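Local coordinates for protein 6-carboxyhexanoate--CoA ligase (Aquifex aeolicus, PDB 5TVA) that belongs to the BioW family of CoA ligases and binds both adenosine monophosphate and coenzyme A, at residues 27-30 with 31-35; 225-228 with 229-233; 145-148 with 149-153. One frame throughout, in Å; residues are numbered along the deposited sequence.

Contact 1 (27-30 with 31-35)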
loop_
_atom_site.group_PDB
_atom_site.type_symbol
_atom_site.label_atom_id
_atom_site.label_comp_id
_atom_site.label_asym_id
_atom_site.label_seq_id
_atom_site.Cartn_x
_atom_site.Cartn_y
_atom_site.Cartn_z
ATOM N N GLU A 27 -14.733 -11.955 19.587
ATOM C CA GLU A 27 -14.034 -12.080 20.864
ATOM C C GLU A 27 -12.691 -11.353 20.880
ATOM O O GLU A 27 -12.033 -11.320 21.924
ATOM C CB GLU A 27 -13.837 -13.557 21.214
ATOM C CG GLU A 27 -13.155 -14.359 20.130
ATOM C CD GLU A 27 -14.087 -15.298 19.393
ATOM O OE1 GLU A 27 -15.209 -14.879 18.995
ATOM O OE2 GLU A 27 -13.677 -16.464 19.200
ATOM N N GLU A 28 -12.262 -10.777 19.757
ATOM C CA GLU A 28 -11.099 -9.900 19.729
ATOM C C GLU A 28 -11.449 -8.499 19.239
ATOM O O GLU A 28 -10.543 -7.686 18.992
ATOM C CB GLU A 28 -9.983 -10.498 18.872
ATOM C CG GLU A 28 -9.838 -11.992 19.055
ATOM C CD GLU A 28 -9.205 -12.675 17.857
ATOM O OE1 GLU A 28 -8.671 -11.963 16.971
ATOM O OE2 GLU A 28 -9.255 -13.930 17.795
ATOM N N LEU A 29 -12.740 -8.199 19.104
ATOM C CA LEU A 29 -13.169 -6.873 18.678
ATOM C C LEU A 29 -12.609 -5.782 19.588
ATOM O O LEU A 29 -11.975 -4.830 19.120
ATOM C CB LEU A 29 -14.693 -6.830 18.664
ATOM C CG LEU A 29 -15.346 -5.587 18.096
ATOM C CD1 LEU A 29 -14.617 -5.206 16.831
ATOM C CD2 LEU A 29 -16.816 -5.908 17.792
ATOM N N GLU A 30 -12.864 -5.896 20.898
ATOM C CA GLU A 30 -12.422 -4.878 21.850
ATOM C C GLU A 30 -10.909 -4.710 21.811
ATOM O O GLU A 30 -10.391 -3.582 21.827
ATOM C CB GLU A 30 -12.890 -5.244 23.264
ATOM C CG GLU A 30 -12.377 -4.300 24.351
ATOM C CD GLU A 30 -12.628 -4.825 25.755
ATOM O OE1 GLU A 30 -13.732 -4.614 26.290
ATOM O OE2 GLU A 30 -11.718 -5.466 26.334
ATOM N N THR A 31 -10.187 -5.823 21.730
ATOM C CA THR A 31 -8.741 -5.762 21.610
ATOM C C THR A 31 -8.325 -4.966 20.379
ATOM O O THR A 31 -7.435 -4.111 20.452
ATOM C CB THR A 31 -8.182 -7.180 21.563
ATOM O OG1 THR A 31 -8.405 -7.815 22.827
ATOM C CG2 THR A 31 -6.702 -7.138 21.277
ATOM N N ALA A 32 -8.968 -5.224 19.233
ATOM C CA ALA A 32 -8.626 -4.478 18.024
ATOM C C ALA A 32 -8.924 -2.990 18.184
ATOM O O ALA A 32 -8.161 -2.140 17.717
ATOM C CB ALA A 32 -9.383 -5.058 16.822
ATOM N N VAL A 33 -10.048 -2.653 18.814
ATOM C CA VAL A 33 -10.395 -1.247 18.971
ATOM C C VAL A 33 -9.403 -0.558 19.894
ATOM O O VAL A 33 -8.941 0.555 19.609
ATOM C CB VAL A 33 -11.843 -1.102 19.474
ATOM C CG1 VAL A 33 -12.115 0.342 19.844
ATOM C CG2 VAL A 33 -12.839 -1.563 18.374
ATOM N N LYS A 34 -9.036 -1.215 21.000
ATOM C CA LYS A 34 -8.027 -0.637 21.887
ATOM C C LYS A 34 -6.724 -0.376 21.136
ATOM O O LYS A 34 -6.112 0.687 21.291
ATOM C CB LYS A 34 -7.798 -1.556 23.099
ATOM C CG LYS A 34 -8.968 -1.568 24.105
ATOM C CD LYS A 34 -9.075 -2.911 24.851
ATOM C CE LYS A 34 -8.040 -3.033 25.974
ATOM N NZ LYS A 34 -8.115 -4.358 26.659
ATOM N N GLU A 35 -6.299 -1.317 20.288
ATOM C CA GLU A 35 -5.043 -1.121 19.561
ATOM C C GLU A 35 -5.119 0.105 18.663
ATOM O O GLU A 35 -4.227 0.958 18.696
ATOM C CB GLU A 35 -4.682 -2.362 18.742
ATOM C CG GLU A 35 -3.300 -2.266 18.084
ATOM C CD GLU A 35 -3.146 -3.119 16.819
ATOM O OE1 GLU A 35 -4.017 -3.964 16.523
ATOM O OE2 GLU A 35 -2.125 -2.948 16.123
HETATM O O HOH W 1 -11.281 -8.652 22.604
#
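E30 and K34 meet one turn apart on the outer face of the helix, their side chains slanting across each other. The touching is mostly aliphatic: E30 CG lies 3.6 Å from K34 CD. At the far ends, E30 OE2 and K34 NZ form only a long salt bridge of 3.8 Å. Two torsions bring this about. E30 CG stands opposite the backbone N (chi1 175°) and its chain runs on extended, while the K34 chain folds at chi3 (78°), which turns NZ back toward the carboxylate. On its way out, the lysine chain passes over the carbonyl whose bond its own backbone uses, with K34 CG 3.4 Å from E30 O and K34 N bound to that oxygen at 2.9 Å. On another face, L29 CD1 approaches V33 CG2 loosely, at 4.3 Å.

All this happens in the first two turns of helix 29-37, with E28 at the N-cap position. The i to i+4 bonding starts with A32 N to E28 O and continues with V33 N to L29 O. T31 N does not reach its own i-4 oxygen, E27 O, directly; a water sits between them, accepting from T31 N at 3.2 Å and donating to E27 O at 2.9 Å, so it ties the helix start to the turn before it.

Beneath the helix is the antiparallel sheet. L29 sits on F4 and V6 of strand 3-12, and V33 also touches V6. The small A32, the buried residue of the group, settles against R22 and V24 of strand 15-25, where the salt bridge from E35 OE2 to R22 NH2 adds a charged tie.

Contact 2 (225-228 with 229-233); sequences SEII and ECLTQ
Helix 224-233, near the C-terminal end of the chain, is joined covalently to helix 158-173 by the disulfide between C230 and C173, and this contact covers the turns that carry the bond. With SG opposite the backbone N (chi1 -173°), C230 reaches across to its partner. From the same neighbouring helix, K169 NZ hydrogen-bonds C230 O.

The buried face is made by I227 and L231, which lie side by side and point the same way. I227 CG2 touches L231 CD1 at 3.7 Å, and L231 CG rests 3.3 Å from I227 O, the oxygen that receives L231 N at 2.8 Å in a nearly straight bond. Around them, I227 meets V219, while L231 packs on T136 and Y217, two residues of the adenosine monophosphate pocket. L231 is thus a second-shell residue, its side chain about 7 Å from the nucleotide.

Upstream, E229 N and C230 N bond to S225 O and E226 O in the regular helical way. The pattern deforms at T232, whose backbone N still reaches I228 O, but at a bent N-H...O angle of 139°. Its hydroxyl stands between the backbone N and the carbonyl carbon (chi1 66°), and T232 OG1 lies 2.8 Å from the same I228 O.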
loop_
_atom_site.group_PDB
_atom_site.type_symbol
_atom_site.label_atom_id
_atom_site.label_comp_id
_atom_site.label_asym_id
_atom_site.label_seq_id
_atom_site.Cartn_x
_atom_site.Cartn_y
_atom_site.Cartn_z
ATOM N N SER A 225 -12.705 -1.763 -13.883
ATOM C CA SER A 225 -13.884 -1.746 -13.020
ATOM C C SER A 225 -13.848 -2.866 -11.996
ATOM O O SER A 225 -14.196 -2.653 -10.833
ATOM C CB SER A 225 -15.159 -1.843 -13.860
ATOM O OG SER A 225 -15.320 -0.641 -14.595
ATOM N N GLU A 226 -13.484 -4.072 -12.420
ATOM C CA GLU A 226 -13.414 -5.170 -11.478
ATOM C C GLU A 226 -12.288 -4.937 -10.467
ATOM O O GLU A 226 -12.419 -5.297 -9.295
ATOM C CB GLU A 226 -13.230 -6.491 -12.227
ATOM C CG GLU A 226 -14.274 -6.789 -13.385
ATOM C CD GLU A 226 -14.149 -5.902 -14.652
ATOM O OE1 GLU A 226 -15.194 -5.461 -15.168
ATOM O OE2 GLU A 226 -13.037 -5.660 -15.161
ATOM N N ILE A 227 -11.194 -4.305 -10.898
ATOM C CA ILE A 227 -10.060 -4.072 -10.006
ATOM C C ILE A 227 -10.450 -3.120 -8.894
ATOM O O ILE A 227 -10.202 -3.398 -7.712
ATOM C CB ILE A 227 -8.836 -3.561 -10.786
ATOM C CG1 ILE A 227 -8.260 -4.701 -11.651
ATOM C CG2 ILE A 227 -7.772 -3.033 -9.817
ATOM C CD1 ILE A 227 -7.149 -4.258 -12.563
ATOM N N ILE A 228 -11.091 -1.997 -9.254
ATOM C CA ILE A 228 -11.518 -1.016 -8.258
ATOM C C ILE A 228 -12.500 -1.639 -7.277
ATOM O O ILE A 228 -12.385 -1.457 -6.057
ATOM C CB ILE A 228 -12.130 0.223 -8.932
ATOM C CG1 ILE A 228 -11.128 0.876 -9.877
ATOM C CG2 ILE A 228 -12.595 1.238 -7.876
ATOM C CD1 ILE A 228 -11.611 2.203 -10.418
ATOM N N GLU A 229 -13.485 -2.380 -7.786
ATOM C CA GLU A 229 -14.394 -3.070 -6.884
ATOM C C GLU A 229 -13.630 -3.964 -5.912
ATOM O O GLU A 229 -13.964 -4.030 -4.726
ATOM C CB GLU A 229 -15.403 -3.892 -7.678
ATOM C CG GLU A 229 -16.356 -4.651 -6.809
ATOM C CD GLU A 229 -17.383 -5.437 -7.622
ATOM O OE1 GLU A 229 -16.981 -6.325 -8.399
ATOM O OE2 GLU A 229 -18.600 -5.152 -7.499
ATOM N N CYS A 230 -12.630 -4.694 -6.407
ATOM C CA CYS A 230 -11.897 -5.625 -5.554
ATOM C C CYS A 230 -11.086 -4.874 -4.509
ATOM O O CYS A 230 -11.130 -5.209 -3.318
ATOM C CB CYS A 230 -10.985 -6.516 -6.399
ATOM S SG CYS A 230 -10.186 -7.835 -5.482
ATOM N N LEU A 231 -10.379 -3.823 -4.935
ATOM C CA LEU A 231 -9.541 -3.072 -4.009
ATOM C C LEU A 231 -10.363 -2.469 -2.878
ATOM O O LEU A 231 -9.883 -2.376 -1.741
ATOM C CB LEU A 231 -8.778 -1.967 -4.750
ATOM C CG LEU A 231 -7.753 -2.377 -5.806
ATOM C CD1 LEU A 231 -7.318 -1.167 -6.640
ATOM C CD2 LEU A 231 -6.564 -3.039 -5.130
ATOM N N THR A 232 -11.603 -2.033 -3.170
ATOM C CA THR A 232 -12.327 -1.186 -2.239
ATOM C C THR A 232 -13.471 -1.884 -1.518
ATOM O O THR A 232 -13.973 -1.333 -0.531
ATOM C CB THR A 232 -12.856 0.072 -2.954
ATOM O OG1 THR A 232 -13.857 -0.263 -3.951
ATOM C CG2 THR A 232 -11.713 0.819 -3.603
ATOM N N GLN A 233 -13.865 -3.087 -1.944
ATOM C CA GLN A 233 -15.041 -3.738 -1.389
ATOM C C GLN A 233 -14.798 -5.186 -0.969
ATOM O O GLN A 233 -15.386 -5.642 0.008
ATOM C CB GLN A 233 -16.210 -3.679 -2.398
ATOM C CG GLN A 233 -16.647 -2.245 -2.742
ATOM C CD GLN A 233 -17.960 -2.143 -3.568
ATOM O OE1 GLN A 233 -18.562 -3.147 -3.972
ATOM N NE2 GLN A 233 -18.387 -0.914 -3.818
#

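Contact 3 (145-148 with 149-153)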
loop_
_atom_site.group_PDB
_atom_site.type_symbol
_atom_site.label_atom_id
_atom_site.label_comp_id
_atom_site.label_asym_id
_atom_site.label_seq_id
_atom_site.Cartn_x
_atom_site.Cartn_y
_atom_site.Cartn_z
ATOM N N LYS A 145 -1.097 -11.269 14.990
ATOM C CA LYS A 145 -0.142 -11.420 16.086
ATOM C C LYS A 145 0.966 -12.387 15.690
ATOM O O LYS A 145 2.157 -12.085 15.839
ATOM C CB LYS A 145 -0.873 -11.896 17.346
ATOM C CG LYS A 145 -0.099 -11.769 18.685
ATOM C CD LYS A 145 0.239 -13.170 19.244
ATOM C CE LYS A 145 -0.460 -13.447 20.557
ATOM N NZ LYS A 145 -1.846 -12.918 20.472
ATOM N N LYS A 146 0.585 -13.538 15.131
ATOM C CA LYS A 146 1.571 -14.511 14.670
ATOM C C LYS A 146 2.458 -13.922 13.581
ATOM O O LYS A 146 3.690 -14.041 13.632
ATOM C CB LYS A 146 0.867 -15.769 14.165
ATOM C CG LYS A 146 1.811 -16.856 13.701
ATOM C CD LYS A 146 1.042 -18.099 13.325
ATOM C CE LYS A 146 1.974 -19.229 12.898
ATOM N NZ LYS A 146 1.212 -20.354 12.270
ATOM N N VAL A 147 1.842 -13.271 12.589
ATOM C CA VAL A 147 2.591 -12.747 11.446
ATOM C C VAL A 147 3.554 -11.654 11.893
ATOM O O VAL A 147 4.715 -11.603 11.458
ATOM C CB VAL A 147 1.617 -12.242 10.355
ATOM C CG1 VAL A 147 2.375 -11.539 9.242
ATOM C CG2 VAL A 147 0.813 -13.406 9.776
ATOM N N THR A 148 3.086 -10.751 12.750
ATOM C CA THR A 148 3.957 -9.684 13.237
ATOM C C THR A 148 5.175 -10.236 13.978
ATOM O O THR A 148 6.298 -9.767 13.764
ATOM C CB THR A 148 3.162 -8.745 14.141
ATOM O OG1 THR A 148 2.122 -8.152 13.369
ATOM C CG2 THR A 148 4.059 -7.650 14.725
ATOM N N GLU A 149 4.989 -11.232 14.847
ATOM C CA GLU A 149 6.153 -11.716 15.587
ATOM C C GLU A 149 7.138 -12.389 14.643
ATOM O O GLU A 149 8.354 -12.142 14.716
ATOM C CB GLU A 149 5.747 -12.669 16.724
ATOM C CG GLU A 149 6.962 -13.034 17.668
ATOM C CD GLU A 149 6.571 -13.904 18.888
ATOM O OE1 GLU A 149 5.862 -13.423 19.802
ATOM O OE2 GLU A 149 6.950 -15.094 18.922
ATOM N N LYS A 150 6.628 -13.213 13.727
ATOM C CA LYS A 150 7.497 -13.901 12.781
ATOM C C LYS A 150 8.290 -12.911 11.946
ATOM O O LYS A 150 9.521 -12.995 11.874
ATOM C CB LYS A 150 6.675 -14.827 11.882
ATOM C CG LYS A 150 7.500 -15.647 10.901
ATOM C CD LYS A 150 6.827 -16.991 10.645
ATOM C CE LYS A 150 7.779 -17.993 9.998
ATOM N NZ LYS A 150 8.197 -17.601 8.617
ATOM N N LEU A 151 7.610 -11.953 11.315
ATOM C CA LEU A 151 8.341 -11.043 10.440
ATOM C C LEU A 151 9.310 -10.162 11.213
ATOM O O LEU A 151 10.392 -9.844 10.699
ATOM C CB LEU A 151 7.384 -10.193 9.616
ATOM C CG LEU A 151 6.469 -11.056 8.738
ATOM C CD1 LEU A 151 5.535 -10.197 7.910
ATOM C CD2 LEU A 151 7.297 -11.984 7.853
ATOM N N LEU A 152 8.946 -9.746 12.429
ATOM C CA LEU A 152 9.878 -8.948 13.217
ATOM C C LEU A 152 11.180 -9.713 13.428
ATOM O O LEU A 152 12.266 -9.168 13.193
ATOM C CB LEU A 152 9.252 -8.535 14.559
ATOM C CG LEU A 152 8.181 -7.431 14.453
ATOM C CD1 LEU A 152 7.439 -7.154 15.764
ATOM C CD2 LEU A 152 8.774 -6.143 13.875
ATOM N N LYS A 153 11.086 -11.004 13.774
ATOM C CA LYS A 153 12.288 -11.755 14.095
ATOM C C LYS A 153 13.102 -12.081 12.855
ATOM O O LYS A 153 14.317 -12.290 12.964
ATOM C CB LYS A 153 11.950 -13.029 14.881
ATOM C CG LYS A 153 11.655 -14.254 14.051
ATOM C CD LYS A 153 11.680 -15.528 14.914
ATOM C CE LYS A 153 13.038 -16.219 14.848
ATOM N NZ LYS A 153 13.267 -16.969 13.567
#
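Four successive i to i+4 backbone bonds run through this piece of helix 144-153, from E149 N to K145 O at 3.1 Å through to L152 N on T148 O at 3.0 Å, with V147 O receiving L151 N almost head on. Two side-chain pairs ride on this frame, each side by side and pointing the same way. V147 CG1 touches L151 CD1 at 3.7 Å, and one residue further along the threonine methyl, T148 CG2, touches L152 CD1 at 3.6 Å. L152 CG presses close to the backbone, 3.1 Å from T148 O.

The threonine works in two directions. Its methyl stands opposite the backbone N (chi1 -62° for OG1), turned toward L152, while OG1 hydrogen-bonds R144 O in the preceding turn. Three of the four side chains meet helix 158-173: T148 on L158 and V161, L151 on V161, L152 on L158. On the exposed flanks, K150, its chain bent at chi2 and chi4, leads away to a salt bridge between NZ and E154 OE2.

The hydroxyl is satisfied within its own helix and the methyl lies against L152, so T148 probably behaves largely as an apolar residue on the side facing L158 and V161.

Each contact lies within one helix and is built on i to i+4 bonds, yet the helices differ and the contacts do not touch one another. Contact 1 is the surface case: a helix start lying on the antiparallel sheet, with a charged pair outward and a water at its first turn. Contacts 2 and 3 are partly buried, each with a branched residue and a leucine packed inward, and both lean on helix 158-173, contact 3 through apolar packing and contact 2 through a disulfide as well. Contacts 1 and 3 come within about 7 Å at their nearest atoms, whereas the nearest atoms of contact 2 are about 17 Å from contact 1 and about 19 Å from contact 3.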